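Local coordinates for protein pyruvate formate-lyase 2 (Archaeoglobus fulgidus, PDB 2F3O) that is a glycyl radical enzyme of undetermined physiological role, probably a lyase related to pyruvate formate-lyase and glycerol dehydratase, at residues S154-N159 / N434-S439; A411-R416 / Y535-I540. All blocks are in the same frame, centred on the assembly; numbering follows the deposited sequence.

Contact 1: S154-N159 / N434-S439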
loop_
_atom_site.group_PDB
_atom_site.type_symbol
_atom_site.label_atom_id
_atom_site.label_comp_id
_atom_site.label_asym_id
_atom_site.label_seq_id
_atom_site.Cartn_x
_atom_site.Cartn_y
_atom_site.Cartn_z
ATOM N N SER A 154 -12.184 14.377 21.867
ATOM C CA SER A 154 -13.635 14.193 22.028
ATOM C C SER A 154 -14.439 14.547 20.761
ATOM O O SER A 154 -14.057 14.152 19.649
ATOM C CB SER A 154 -14.162 14.987 23.222
ATOM O OG SER A 154 -13.626 14.528 24.446
ATOM N N HIS A 155 -15.526 15.300 20.932
ATOM C CA HIS A 155 -16.371 15.741 19.808
ATOM C C HIS A 155 -16.752 14.657 18.834
ATOM O O HIS A 155 -16.391 14.729 17.673
ATOM C CB HIS A 155 -15.703 16.866 19.021
ATOM C CG HIS A 155 -15.509 18.107 19.815
ATOM N ND1 HIS A 155 -14.459 18.264 20.691
ATOM C CD2 HIS A 155 -16.242 19.239 19.888
ATOM C CE1 HIS A 155 -14.543 19.448 21.260
ATOM N NE2 HIS A 155 -15.630 20.051 20.808
ATOM N N VAL A 156 -17.442 13.641 19.307
ATOM C CA VAL A 156 -17.876 12.585 18.427
ATOM C C VAL A 156 -19.166 12.040 18.994
ATOM O O VAL A 156 -19.290 11.897 20.208
ATOM C CB VAL A 156 -16.778 11.475 18.274
ATOM C CG1 VAL A 156 -16.216 11.053 19.612
ATOM C CG2 VAL A 156 -17.302 10.278 17.491
ATOM N N ALA A 157 -20.155 11.817 18.141
ATOM C CA ALA A 157 -21.284 11.009 18.529
ATOM C C ALA A 157 -20.866 9.523 18.550
ATOM O O ALA A 157 -20.508 8.944 17.522
ATOM C CB ALA A 157 -22.445 11.231 17.595
ATOM N N VAL A 158 -20.907 8.944 19.747
ATOM C CA VAL A 158 -20.568 7.562 20.042
ATOM C C VAL A 158 -21.432 6.565 19.294
ATOM O O VAL A 158 -22.648 6.713 19.226
ATOM C CB VAL A 158 -20.801 7.339 21.527
ATOM C CG1 VAL A 158 -20.500 5.922 21.923
ATOM C CG2 VAL A 158 -19.980 8.316 22.327
ATOM N N ASN A 159 -20.811 5.549 18.713
ATOM C CA ASN A 159 -21.574 4.550 17.983
ATOM C C ASN A 159 -22.281 3.562 18.923
ATOM O O ASN A 159 -21.820 2.435 19.114
ATOM C CB ASN A 159 -20.662 3.819 17.015
ATOM C CG ASN A 159 -21.414 3.037 15.959
ATOM O OD1 ASN A 159 -22.597 2.721 16.113
ATOM N ND2 ASN A 159 -20.705 2.670 14.885
ATOM N N ASN A 434 -18.914 6.039 12.452
ATOM C CA ASN A 434 -17.719 5.560 11.792
ATOM C C ASN A 434 -16.827 6.706 11.371
ATOM O O ASN A 434 -16.159 6.656 10.345
ATOM C CB ASN A 434 -18.051 4.585 10.642
ATOM C CG ASN A 434 -18.885 5.206 9.482
ATOM O OD1 ASN A 434 -18.915 4.628 8.403
ATOM N ND2 ASN A 434 -19.559 6.325 9.701
ATOM N N SER A 435 -16.830 7.754 12.185
ATOM C CA SER A 435 -16.010 8.917 11.898
ATOM C C SER A 435 -15.402 9.573 13.131
ATOM O O SER A 435 -15.926 9.475 14.227
ATOM C CB SER A 435 -16.785 9.939 11.074
ATOM O OG SER A 435 -17.984 10.343 11.700
ATOM N N PHE A 436 -14.272 10.224 12.945
ATOM C CA PHE A 436 -13.683 10.987 14.002
ATOM C C PHE A 436 -13.425 12.313 13.343
ATOM O O PHE A 436 -12.512 12.428 12.512
ATOM C CB PHE A 436 -12.380 10.347 14.414
ATOM C CG PHE A 436 -11.946 10.678 15.820
ATOM C CD1 PHE A 436 -12.852 10.650 16.869
ATOM C CD2 PHE A 436 -10.604 10.942 16.105
ATOM C CE1 PHE A 436 -12.439 10.906 18.162
ATOM C CE2 PHE A 436 -10.195 11.200 17.392
ATOM C CZ PHE A 436 -11.120 11.183 18.420
ATOM N N THR A 437 -14.225 13.317 13.686
ATOM C CA THR A 437 -14.186 14.575 12.940
ATOM C C THR A 437 -13.518 15.742 13.642
ATOM O O THR A 437 -13.373 16.788 13.018
ATOM C CB THR A 437 -15.573 15.031 12.532
ATOM O OG1 THR A 437 -16.343 15.287 13.715
ATOM C CG2 THR A 437 -16.244 13.956 11.684
ATOM N N SER A 438 -13.090 15.541 14.898
ATOM C CA SER A 438 -12.518 16.584 15.792
ATOM C C SER A 438 -13.226 17.895 15.548
ATOM O O SER A 438 -12.647 18.846 15.011
ATOM C CB SER A 438 -11.006 16.749 15.612
ATOM O OG SER A 438 -10.453 17.434 16.723
ATOM N N SER A 439 -14.500 17.919 15.892
ATOM C CA SER A 439 -15.382 18.824 15.222
ATOM C C SER A 439 -15.228 20.270 15.675
ATOM O O SER A 439 -15.688 21.174 15.000
ATOM C CB SER A 439 -16.804 18.339 15.359
ATOM O OG SER A 439 -17.284 18.656 16.649
HETATM O O HOH W 1 -13.887 13.607 16.811
#

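Contact 2: A411-R416 / Y535-I540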
loop_
_atom_site.group_PDB
_atom_site.type_symbol
_atom_site.label_atom_id
_atom_site.label_comp_id
_atom_site.label_asym_id
_atom_site.label_seq_id
_atom_site.Cartn_x
_atom_site.Cartn_y
_atom_site.Cartn_z
ATOM N N ALA A 411 -17.562 16.345 0.907
ATOM C CA ALA A 411 -16.445 15.990 1.748
ATOM C C ALA A 411 -16.102 14.539 1.451
ATOM O O ALA A 411 -15.303 13.914 2.172
ATOM C CB ALA A 411 -16.815 16.163 3.193
ATOM N N GLU A 412 -16.714 14.034 0.377
ATOM C CA GLU A 412 -16.588 12.657 -0.108
ATOM C C GLU A 412 -17.139 11.584 0.822
ATOM O O GLU A 412 -16.560 10.515 0.957
ATOM C CB GLU A 412 -15.168 12.328 -0.562
ATOM C CG GLU A 412 -14.884 12.759 -1.963
ATOM C CD GLU A 412 -13.458 13.200 -2.091
ATOM O OE1 GLU A 412 -12.659 12.827 -1.188
ATOM O OE2 GLU A 412 -13.137 13.935 -3.064
ATOM N N VAL A 413 -18.266 11.871 1.446
ATOM C CA VAL A 413 -18.950 10.874 2.223
ATOM C C VAL A 413 -19.863 10.121 1.249
ATOM O O VAL A 413 -20.389 10.693 0.283
ATOM C CB VAL A 413 -19.705 11.532 3.408
ATOM C CG1 VAL A 413 -20.443 10.518 4.250
ATOM C CG2 VAL A 413 -18.730 12.287 4.276
ATOM N N ASP A 414 -19.990 8.819 1.490
ATOM C CA ASP A 414 -20.875 7.930 0.753
ATOM C C ASP A 414 -22.279 8.409 0.895
ATOM O O ASP A 414 -22.621 8.967 1.933
ATOM C CB ASP A 414 -20.847 6.528 1.370
ATOM C CG ASP A 414 -19.770 5.651 0.783
ATOM O OD1 ASP A 414 -18.572 6.058 0.798
ATOM O OD2 ASP A 414 -20.138 4.545 0.311
ATOM N N ASP A 415 -23.072 8.178 -0.145
ATOM C CA ASP A 415 -24.504 8.390 -0.119
ATOM C C ASP A 415 -25.162 8.030 1.194
ATOM O O ASP A 415 -25.663 8.905 1.915
ATOM C CB ASP A 415 -25.129 7.518 -1.175
ATOM C CG ASP A 415 -25.269 8.227 -2.458
ATOM O OD1 ASP A 415 -25.815 7.619 -3.416
ATOM O OD2 ASP A 415 -24.824 9.405 -2.499
ATOM N N ARG A 416 -25.133 6.733 1.497
ATOM C CA ARG A 416 -25.776 6.177 2.669
ATOM C C ARG A 416 -25.224 6.733 3.984
ATOM O O ARG A 416 -25.968 6.948 4.932
ATOM C CB ARG A 416 -25.630 4.661 2.641
ATOM C CG ARG A 416 -24.258 4.237 2.187
ATOM C CD ARG A 416 -24.027 2.761 2.329
ATOM N NE ARG A 416 -23.704 2.251 1.008
ATOM C CZ ARG A 416 -24.461 1.391 0.347
ATOM N NH1 ARG A 416 -25.560 0.913 0.909
ATOM N NH2 ARG A 416 -24.095 0.992 -0.867
ATOM N N TYR A 535 -14.030 7.443 8.391
ATOM C CA TYR A 535 -13.808 8.810 7.938
ATOM C C TYR A 535 -13.006 9.558 8.999
ATOM O O TYR A 535 -13.286 9.415 10.176
ATOM C CB TYR A 535 -15.138 9.511 7.702
ATOM C CG TYR A 535 -16.054 8.848 6.678
ATOM C CD1 TYR A 535 -17.103 8.018 7.081
ATOM C CD2 TYR A 535 -15.887 9.072 5.305
ATOM C CE1 TYR A 535 -17.956 7.445 6.164
ATOM C CE2 TYR A 535 -16.734 8.488 4.374
ATOM C CZ TYR A 535 -17.764 7.674 4.813
ATOM O OH TYR A 535 -18.616 7.089 3.900
ATOM N N ASN A 536 -11.992 10.324 8.598
ATOM C CA ASN A 536 -11.233 11.153 9.552
ATOM C C ASN A 536 -11.209 12.584 9.101
ATOM O O ASN A 536 -10.793 12.869 7.996
ATOM C CB ASN A 536 -9.796 10.678 9.706
ATOM C CG ASN A 536 -9.687 9.432 10.542
ATOM O OD1 ASN A 536 -9.377 9.480 11.736
ATOM N ND2 ASN A 536 -9.960 8.302 9.925
ATOM N N PHE A 537 -11.653 13.492 9.955
ATOM C CA PHE A 537 -11.758 14.887 9.560
ATOM C C PHE A 537 -11.245 15.746 10.691
ATOM O O PHE A 537 -11.042 15.243 11.794
ATOM C CB PHE A 537 -13.199 15.260 9.209
ATOM C CG PHE A 537 -13.673 14.715 7.879
ATOM C CD1 PHE A 537 -14.818 13.939 7.797
ATOM C CD2 PHE A 537 -12.980 14.989 6.705
ATOM C CE1 PHE A 537 -15.260 13.433 6.571
ATOM C CE2 PHE A 537 -13.423 14.482 5.464
ATOM C CZ PHE A 537 -14.562 13.709 5.408
ATOM N N THR A 538 -10.990 17.019 10.406
ATOM C CA THR A 538 -10.620 17.993 11.427
ATOM C C THR A 538 -11.421 19.271 11.199
ATOM O O THR A 538 -11.145 20.024 10.264
ATOM C CB THR A 538 -9.109 18.305 11.428
ATOM O OG1 THR A 538 -8.376 17.107 11.647
ATOM C CG2 THR A 538 -8.760 19.245 12.537
ATOM N N GLY A 539 -12.422 19.508 12.049
ATOM C CA GLY A 539 -13.323 20.651 11.877
ATOM C C GLY A 539 -12.747 21.970 12.334
ATOM O O GLY A 539 -12.476 22.146 13.513
ATOM N N ILE A 540 -12.520 22.903 11.420
ATOM C CA ILE A 540 -12.086 24.234 11.856
ATOM C C ILE A 540 -13.064 25.325 11.433
ATOM O O ILE A 540 -13.694 25.216 10.389
ATOM C CB ILE A 540 -10.633 24.576 11.446
ATOM C CG1 ILE A 540 -10.469 24.541 9.936
ATOM C CG2 ILE A 540 -9.641 23.634 12.109
ATOM C CD1 ILE A 540 -9.050 24.758 9.497
#

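Contact 1: S154-N159 / N434-S439
The torsions of Val156 and Phe436 illustrate how two segments can meet without a direct hydrogen bond. CG of Phe436 stands anti to its own backbone N (chi1 -156°), which swings the ring toward 154-159; CG1 of Val156, held between its backbone N and carbonyl carbon (chi1 47°), reaches the ring edge, with Val156 CG1 4.0 Å from Phe436 CE1. The other branch turns to the backbone, Val156 CG2 lying 3.6 Å from Ser435 O.

Further along, His155 meets Ser439 through its methylene and ring carbons, His155 CB standing 3.4 Å from Ser439 OG. That hydroxyl is hydrogen-bonded to Glu428 and Asp424; toward the carbons of His155 it only packs. Between these two patches a water bridges the backbones, donating to His155 O at 2.9 Å and accepting from Ser438 N at 2.8 Å, thereby satisfying polar groups that the segments leave apart.

The imidazole is itself tethered, ND1 bonding Ile153 O and NE2 a bound glycerol. The arrangement thus packs the loop and short strand around 156-157 onto strand 435-445 inside the pyruvate formate-lyase-like domain, where a glycerol, probably from the crystallisation liquor, is bound.

Contact 2: A411-R416 / Y535-I540
A Schellman motif ends helix 401-410, with Glu412 as its C-prime residue at positive phi, and the turn from there to the N-cap Asp414 of helix 415-419 rests on Tyr535 and Phe537 of strand 535-543. Past the helix end, two backbone carbonyls come to ring edges: Glu412 O approaches the edge of the tyrosine near CE2, while Ala411 O lies at the edge of the phenylalanine, 3.3 Å from Phe537 CZ. CB of Ala411 reaches the same corner, 4.0 Å from Phe537 CZ. Val413 serves both rings and divides its methyls, CG1 lying 3.9 Å from Tyr535 CZ and CG2 4.3 Å from Phe537 CE1, at the ring edge. Its CG1 is turned anti to the backbone N (chi1 180°), the rotation that gives each ring one branch.

The polar end of Tyr535 closes the contact. Asp414 N donates to Tyr535 OH over 3.3 Å in a nearly straight bond of 165°, and the hydroxyl is also hydrogen-bonded to Asp417 OD1. The Asp414 carboxylate, its plane 68° from that of the ring, brings OD1 within 3.3 Å of Tyr535 OH but makes no capping bond. With a phenylalanine in place of Tyr535, the amide of Asp414 would probably lose its acceptor and the carboxylate of Asp417 a partner, leaving the start of the helix less firmly fixed. Next along, Asp415 forms salt bridges with Arg165 and Arg166 of the second subunit. With its oxygen accepting the N-H of Asp414, the phenol probably gives its own hydrogen to Asp417, and the surrounding carboxylates would be expected to keep it neutral.

How the contacts relate
Followed from the N terminus, the chain passes 154-159, then 411-416, then 434-439, which closes contact 1 over 274 intervening residues, and lastly 535-540, which closes contact 2 over 118. The segments alternate, so the two loops cross. Their later halves are neighbouring parallel strands of one sheet, joined by probable backbone hydrogen bonds, Phe436 O to Phe537 N at 2.9 Å and Asn434 O to Tyr535 N at 3.0 Å. Through this sheet the short strand 156-157 is tied to the turn following helix 401-410. The subunit interface adds a further tie: Arg416, from contact 2, packs on Asn159 and Asn434 of contact 1 in the second subunit.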